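Local structure of spike protein P5 (Enterobacteria phage PRD1, 1YQ5) at residues A19-N24 with A129-Y134; I51-G56 with I107-L112. The protein forms, with proteins P31 and P2, the spike complexes at the five-fold vertices of the phage capsid and is essential for infectivity. All blocks are in the same frame, centred on the assembly; numbering follows the deposited sequence.

In the fold
This chain is the C-terminal domain 2 of the spike protein, a beta-jelly-roll of two antiparallel sheets that assembles as a trimer. Interactions 1 and 2 lie on opposite sides of the chain's centre, each about 15 Å from it. Their centres are about 30 Å apart and their nearest atoms about 15 Å, so they do not touch. Interaction 1 pairs two loops, the one after strand 5-11 and the one before strand 135-142. Interaction 2 joins the two sheets at the other end of the sandwich, through strands 51-53 and 100-109 and the loops that follow them. In sequence, both segments of interaction 2 fall between those of interaction 1.

Interaction 1: A19-N24 with A129-Y134; sequences ASIAAN and AALSNY
Ile21 and Leu131 pair across two loops of the jelly-roll as a single antiparallel bridge, a hydrogen-bonded pair. Ile21 N gives a bond to Leu131 O, 2.8 Å long. Leu131 N returns one to Ile21 O at 2.9 Å. The two side chains lie alongside each other at their roots, with Ile21 CB 4.1 Å from Leu131 CB. From there Ile21 reaches on to Tyr134. Its CG1 stands opposite the carbonyl carbon (chi1 -60°) and the chain runs out extended to CD1. This methyl sits over one face of the tyrosine ring, 3.7 Å from the centroid, as a CH-pi contact. CG1 follows above the CE2 side of the ring. The ring is turned to meet it by a chi1 of 59°, with CG between the backbone N and the carbonyl carbon. Its OH is hydrogen-bonded to Pro18 O, which fixes the far end of the ring beside the same loop. Leu131 instead packs on Leu124 and Tyr77, both in the sheet that holds strands 119-126 and 76-83. On the outer side, Ser20 OG lies against the methyl of Ala130. Beyond the bridge, Ala23 CB presses on the backbone of Ala129. A water there lies 2.9 Å from Ala22 O and 2.8 Å from Ala129 O, within hydrogen-bonding distance of both.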
ATOM      1  N   ALA A  19     -18.023  18.555   8.563  1.00 15.02           N
ATOM      2  CA  ALA A  19     -19.385  18.134   8.263  1.00 15.98           C
ATOM      3  C   ALA A  19     -19.462  17.754   6.793  1.00 16.08           C
ATOM      4  O   ALA A  19     -20.254  16.903   6.396  1.00 14.33           O
ATOM      5  CB  ALA A  19     -20.371  19.266   8.575  1.00 19.12           C
ATOM      6  N   SER A  20     -18.619  18.387   5.985  1.00 15.05           N
ATOM      7  CA  SER A  20     -18.589  18.097   4.563  1.00 14.95           C
ATOM      8  C   SER A  20     -17.209  18.377   3.999  1.00 14.72           C
ATOM      9  O   SER A  20     -16.703  19.496   4.100  1.00 13.19           O
ATOM     10  CB  SER A  20     -19.627  18.941   3.819  1.00 17.57           C
ATOM     11  OG  SER A  20     -19.581  18.686   2.424  1.00 16.18           O
ATOM     12  N   ILE A  21     -16.593  17.352   3.419  1.00 14.06           N
ATOM     13  CA  ILE A  21     -15.277  17.515   2.823  1.00 13.11           C
ATOM     14  C   ILE A  21     -15.507  18.016   1.403  1.00 13.58           C
ATOM     15  O   ILE A  21     -16.103  17.319   0.577  1.00 13.59           O
ATOM     16  CB  ILE A  21     -14.505  16.179   2.785  1.00 13.71           C
ATOM     17  CG1 ILE A  21     -14.330  15.646   4.212  1.00 14.15           C
ATOM     18  CG2 ILE A  21     -13.145  16.384   2.106  1.00 13.06           C
ATOM     19  CD1 ILE A  21     -13.678  14.269   4.298  1.00 14.17           C
ATOM     20  N   ALA A  22     -15.037  19.228   1.129  1.00 12.70           N
ATOM     21  CA  ALA A  22     -15.216  19.850  -0.177  1.00 12.15           C
ATOM     22  C   ALA A  22     -14.718  18.993  -1.334  1.00 12.01           C
ATOM     23  O   ALA A  22     -13.747  18.246  -1.205  1.00 11.00           O
ATOM     24  CB  ALA A  22     -14.518  21.213  -0.198  1.00 13.04           C
ATOM     25  N   ALA A  23     -15.391  19.112  -2.473  1.00 11.45           N
ATOM     26  CA  ALA A  23     -15.009  18.360  -3.654  1.00 12.14           C
ATOM     27  C   ALA A  23     -13.764  18.965  -4.304  1.00 13.08           C
ATOM     28  O   ALA A  23     -13.498  20.159  -4.173  1.00 12.33           O
ATOM     29  CB  ALA A  23     -16.160  18.349  -4.662  1.00 12.82           C
ATOM     30  N   ASN A  24     -13.006  18.119  -4.990  1.00 12.33           N
ATOM     31  CA  ASN A  24     -11.811  18.523  -5.721  1.00 13.18           C
ATOM     32  C   ASN A  24     -10.891  19.524  -5.031  1.00 13.66           C
ATOM     33  O   ASN A  24     -10.549  20.553  -5.606  1.00 13.65           O
ATOM     34  CB  ASN A  24     -12.207  19.099  -7.082  1.00 13.99           C
ATOM     35  CG  ASN A  24     -11.125  18.911  -8.119  1.00 16.38           C
ATOM     36  OD1 ASN A  24     -10.971  19.718  -9.038  1.00 19.38           O
ATOM     37  ND2 ASN A  24     -10.372  17.835  -7.983  1.00 12.85           N
ATOM     38  N   ALA A 129     -17.403  15.414  -6.106  1.00 13.11           N
ATOM     39  CA  ALA A 129     -18.474  15.643  -5.144  1.00 13.25           C
ATOM     40  C   ALA A 129     -17.973  15.731  -3.711  1.00 14.15           C
ATOM     41  O   ALA A 129     -16.928  15.178  -3.369  1.00 15.08           O
ATOM     42  CB  ALA A 129     -19.517  14.537  -5.261  1.00 13.98           C
ATOM     43  N   ALA A 130     -18.731  16.432  -2.873  1.00 14.30           N
ATOM     44  CA  ALA A 130     -18.367  16.583  -1.470  1.00 15.68           C
ATOM     45  C   ALA A 130     -18.633  15.273  -0.735  1.00 15.32           C
ATOM     46  O   ALA A 130     -19.455  14.470  -1.172  1.00 15.98           O
ATOM     47  CB  ALA A 130     -19.178  17.710  -0.844  1.00 17.21           C
ATOM     48  N   LEU A 131     -17.934  15.054   0.375  1.00 14.73           N
ATOM     49  CA  LEU A 131     -18.116  13.840   1.167  1.00 13.90           C
ATOM     50  C   LEU A 131     -18.699  14.208   2.527  1.00 13.57           C
ATOM     51  O   LEU A 131     -18.107  14.992   3.264  1.00 14.11           O
ATOM     52  CB  LEU A 131     -16.777  13.126   1.369  1.00 14.01           C
ATOM     53  CG  LEU A 131     -15.989  12.748   0.111  1.00 15.48           C
ATOM     54  CD1 LEU A 131     -14.683  12.075   0.517  1.00 16.09           C
ATOM     55  CD2 LEU A 131     -16.822  11.822  -0.762  1.00 14.82           C
ATOM     56  N   SER A 132     -19.860  13.652   2.854  1.00 12.61           N
ATOM     57  CA  SER A 132     -20.492  13.935   4.137  1.00 13.50           C
ATOM     58  C   SER A 132     -21.026  12.660   4.782  1.00 14.42           C
ATOM     59  O   SER A 132     -21.864  12.713   5.681  1.00 15.12           O
ATOM     60  CB  SER A 132     -21.634  14.941   3.956  1.00 12.94           C
ATOM     61  OG  SER A 132     -22.643  14.412   3.116  1.00 13.45           O
ATOM     62  N   ASN A 133     -20.533  11.516   4.320  1.00 13.26           N
ATOM     63  CA  ASN A 133     -20.963  10.216   4.839  1.00 14.01           C
ATOM     64  C   ASN A 133     -19.764   9.286   4.717  1.00 13.59           C
ATOM     65  O   ASN A 133     -19.851   8.197   4.153  1.00 12.95           O
ATOM     66  CB  ASN A 133     -22.139   9.698   4.004  1.00 12.19           C
ATOM     67  CG  ASN A 133     -22.515   8.268   4.341  1.00 15.87           C
ATOM     68  OD1 ASN A 133     -22.579   7.890   5.511  1.00 15.27           O
ATOM     69  ND2 ASN A 133     -22.777   7.466   3.314  1.00 15.53           N
ATOM     70  N   TYR A 134     -18.645   9.730   5.276  1.00 14.31           N
ATOM     71  CA  TYR A 134     -17.396   8.995   5.183  1.00 14.49           C
ATOM     72  C   TYR A 134     -16.891   8.329   6.452  1.00 14.30           C
ATOM     73  O   TYR A 134     -17.162   8.774   7.564  1.00 13.34           O
ATOM     74  CB  TYR A 134     -16.311   9.949   4.673  1.00 13.55           C
ATOM     75  CG  TYR A 134     -16.111  11.156   5.573  1.00 13.98           C
ATOM     76  CD1 TYR A 134     -15.272  11.091   6.684  1.00 14.71           C
ATOM     77  CD2 TYR A 134     -16.798  12.349   5.340  1.00 13.33           C
ATOM     78  CE1 TYR A 134     -15.122  12.179   7.545  1.00 14.36           C
ATOM     79  CE2 TYR A 134     -16.655  13.446   6.195  1.00 12.27           C
ATOM     80  CZ  TYR A 134     -15.817  13.348   7.295  1.00 13.44           C
ATOM     81  OH  TYR A 134     -15.680  14.411   8.155  1.00 12.49           O
TER
HETATM   82  O   HOH W   1     -14.802  15.528  -1.605  1.00 10.03           O

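Interaction 2: I51-G56 with I107-L112; sequences IQLAAG and IYCNVL
Val111 and Leu53 meet across one end of the jelly-roll sandwich, where the two sheets face each other. Their side chains cross at a slant. Val111 CG2 touches Leu53 CD2 at 3.8 Å and also reaches Leu53 CB. The same CD2 lies 3.8 Å from Cys109 CB, so one leucine methyl meets two residues of the opposite segment. The other valine branch, CG1, anti to the backbone N (chi1 175°), lies against the loop after strand 51-53, 3.5 Å from Ala54 O and 3.9 Å from Ala55 CA. The contact between these segments is thus apolar at the side chains. A second shell holds both partners in place. Leu53 is paired with Asp118 through the backbone and packs on Leu120 and Leu44 of its own sheet. It also touches Tyr61 of strand 59-68, which Cys109 touches too. Val111 N is hydrogen-bonded to Ser58 OG, and Asn110 O to Tyr83 OH, which ties down the loop leaving strand 100-109. At the outer end, a bridging water accepts from Gly56 N at 2.8 Å and donates to Val111 O at 2.8 Å.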
ATOM      1  N   ILE A  51      -0.761  13.862  12.608  1.00 13.07           N
ATOM      2  CA  ILE A  51      -0.208  12.951  13.601  1.00 13.17           C
ATOM      3  C   ILE A  51       1.215  13.404  13.903  1.00 13.50           C
ATOM      4  O   ILE A  51       2.081  13.399  13.025  1.00 14.34           O
ATOM      5  CB  ILE A  51      -0.197  11.489  13.113  1.00 12.31           C
ATOM      6  CG1 ILE A  51      -1.633  10.988  12.944  1.00 11.00           C
ATOM      7  CG2 ILE A  51       0.533  10.608  14.127  1.00 12.51           C
ATOM      8  CD1 ILE A  51      -1.731   9.535  12.509  1.00 12.08           C
ATOM      9  N   GLN A  52       1.438  13.809  15.149  1.00 13.90           N
ATOM     10  CA  GLN A  52       2.736  14.299  15.600  1.00 14.85           C
ATOM     11  C   GLN A  52       3.734  13.181  15.868  1.00 14.41           C
ATOM     12  O   GLN A  52       3.377  12.131  16.409  1.00 15.27           O
ATOM     13  CB  GLN A  52       2.579  15.088  16.906  1.00 15.93           C
ATOM     14  CG  GLN A  52       1.562  16.222  16.891  1.00 18.11           C
ATOM     15  CD  GLN A  52       2.019  17.405  16.069  1.00 19.29           C
ATOM     16  OE1 GLN A  52       3.206  17.748  16.061  1.00 21.28           O
ATOM     17  NE2 GLN A  52       1.084  18.048  15.388  1.00 16.60           N
ATOM     18  N   LEU A  53       4.989  13.415  15.495  1.00 14.04           N
ATOM     19  CA  LEU A  53       6.057  12.455  15.757  1.00 13.76           C
ATOM     20  C   LEU A  53       6.893  13.084  16.865  1.00 14.49           C
ATOM     21  O   LEU A  53       7.407  14.189  16.700  1.00 13.83           O
ATOM     22  CB  LEU A  53       6.931  12.227  14.521  1.00 12.47           C
ATOM     23  CG  LEU A  53       6.440  11.184  13.510  1.00 12.59           C
ATOM     24  CD1 LEU A  53       5.151  11.655  12.862  1.00 10.52           C
ATOM     25  CD2 LEU A  53       7.514  10.948  12.461  1.00 12.73           C
ATOM     26  N   ALA A  54       7.012  12.388  17.992  1.00 15.57           N
ATOM     27  CA  ALA A  54       7.776  12.895  19.132  1.00 15.81           C
ATOM     28  C   ALA A  54       9.262  13.024  18.809  1.00 15.63           C
ATOM     29  O   ALA A  54       9.789  12.312  17.952  1.00 15.37           O
ATOM     30  CB  ALA A  54       7.581  11.979  20.337  1.00 14.88           C
ATOM     31  N   ALA A  55       9.934  13.938  19.503  1.00 14.14           N
ATOM     32  CA  ALA A  55      11.357  14.164  19.299  1.00 15.20           C
ATOM     33  C   ALA A  55      12.127  12.861  19.493  1.00 14.84           C
ATOM     34  O   ALA A  55      11.794  12.061  20.365  1.00 14.12           O
ATOM     35  CB  ALA A  55      11.863  15.222  20.284  1.00 16.87           C
ATOM     36  N   GLY A  56      13.150  12.654  18.670  1.00 14.17           N
ATOM     37  CA  GLY A  56      13.957  11.454  18.776  1.00 15.42           C
ATOM     38  C   GLY A  56      13.370  10.241  18.078  1.00 15.70           C
ATOM     39  O   GLY A  56      13.943   9.154  18.151  1.00 15.45           O
ATOM     40  N   ILE A 107       7.675   4.867   4.553  1.00 13.31           N
ATOM     41  CA  ILE A 107       8.578   5.972   4.276  1.00 12.09           C
ATOM     42  C   ILE A 107       9.529   6.239   5.430  1.00 13.52           C
ATOM     43  O   ILE A 107       9.300   5.790   6.557  1.00 12.17           O
ATOM     44  CB  ILE A 107       7.783   7.268   4.024  1.00 14.22           C
ATOM     45  CG1 ILE A 107       6.951   7.607   5.269  1.00 12.88           C
ATOM     46  CG2 ILE A 107       6.880   7.103   2.816  1.00 14.22           C
ATOM     47  CD1 ILE A 107       6.209   8.932   5.193  1.00 14.29           C
ATOM     48  N   TYR A 108      10.604   6.967   5.138  1.00 13.11           N
ATOM     49  CA  TYR A 108      11.560   7.331   6.171  1.00 12.99           C
ATOM     50  C   TYR A 108      11.199   8.736   6.628  1.00 14.10           C
ATOM     51  O   TYR A 108      11.005   9.634   5.804  1.00 13.89           O
ATOM     52  CB  TYR A 108      12.994   7.346   5.645  1.00 13.21           C
ATOM     53  CG  TYR A 108      13.972   7.736   6.729  1.00 15.34           C
ATOM     54  CD1 TYR A 108      14.345   6.821   7.711  1.00 15.36           C
ATOM     55  CD2 TYR A 108      14.461   9.040   6.821  1.00 15.94           C
ATOM     56  CE1 TYR A 108      15.177   7.192   8.763  1.00 17.00           C
ATOM     57  CE2 TYR A 108      15.297   9.422   7.872  1.00 17.69           C
ATOM     58  CZ  TYR A 108      15.647   8.490   8.838  1.00 18.57           C
ATOM     59  OH  TYR A 108      16.461   8.848   9.886  1.00 22.61           O
ATOM     60  N   CYS A 109      11.109   8.924   7.938  1.00 14.12           N
ATOM     61  CA  CYS A 109      10.769  10.227   8.492  1.00 13.95           C
ATOM     62  C   CYS A 109      11.891  10.763   9.357  1.00 14.65           C
ATOM     63  O   CYS A 109      12.312  10.113  10.320  1.00 12.10           O
ATOM     64  CB  CYS A 109       9.505  10.140   9.356  1.00 14.35           C
ATOM     65  SG  CYS A 109       7.999   9.692   8.476  1.00 18.07           S
ATOM     66  N   ASN A 110      12.380  11.946   9.011  1.00 14.20           N
ATOM     67  CA  ASN A 110      13.413  12.576   9.812  1.00 15.60           C
ATOM     68  C   ASN A 110      12.668  13.475  10.788  1.00 14.92           C
ATOM     69  O   ASN A 110      11.841  14.290  10.377  1.00 15.10           O
ATOM     70  CB  ASN A 110      14.349  13.422   8.946  1.00 17.26           C
ATOM     71  CG  ASN A 110      15.394  14.146   9.773  1.00 19.93           C
ATOM     72  OD1 ASN A 110      16.101  13.531  10.568  1.00 19.04           O
ATOM     73  ND2 ASN A 110      15.493  15.456   9.592  1.00 20.24           N
ATOM     74  N   VAL A 111      12.941  13.313  12.076  1.00 13.74           N
ATOM     75  CA  VAL A 111      12.291  14.130  13.090  1.00 14.32           C
ATOM     76  C   VAL A 111      13.286  15.189  13.548  1.00 15.65           C
ATOM     77  O   VAL A 111      14.321  14.869  14.123  1.00 16.68           O
ATOM     78  CB  VAL A 111      11.852  13.270  14.289  1.00 14.13           C
ATOM     79  CG1 VAL A 111      11.285  14.157  15.394  1.00 13.21           C
ATOM     80  CG2 VAL A 111      10.806  12.256  13.830  1.00 12.10           C
ATOM     81  N   LEU A 112      12.966  16.449  13.276  1.00 15.94           N
ATOM     82  CA  LEU A 112      13.835  17.564  13.628  1.00 16.43           C
ATOM     83  C   LEU A 112      13.765  17.957  15.097  1.00 17.02           C
ATOM     84  O   LEU A 112      14.686  18.584  15.620  1.00 16.30           O
ATOM     85  CB  LEU A 112      13.478  18.781  12.773  1.00 16.46           C
ATOM     86  CG  LEU A 112      13.622  18.610  11.260  1.00 16.98           C
ATOM     87  CD1 LEU A 112      12.889  19.727  10.540  1.00 18.16           C
ATOM     88  CD2 LEU A 112      15.097  18.597  10.883  1.00 18.68           C
TER
HETATM   89  O   HOH W   2      14.534  14.247  16.852  1.00 26.23           O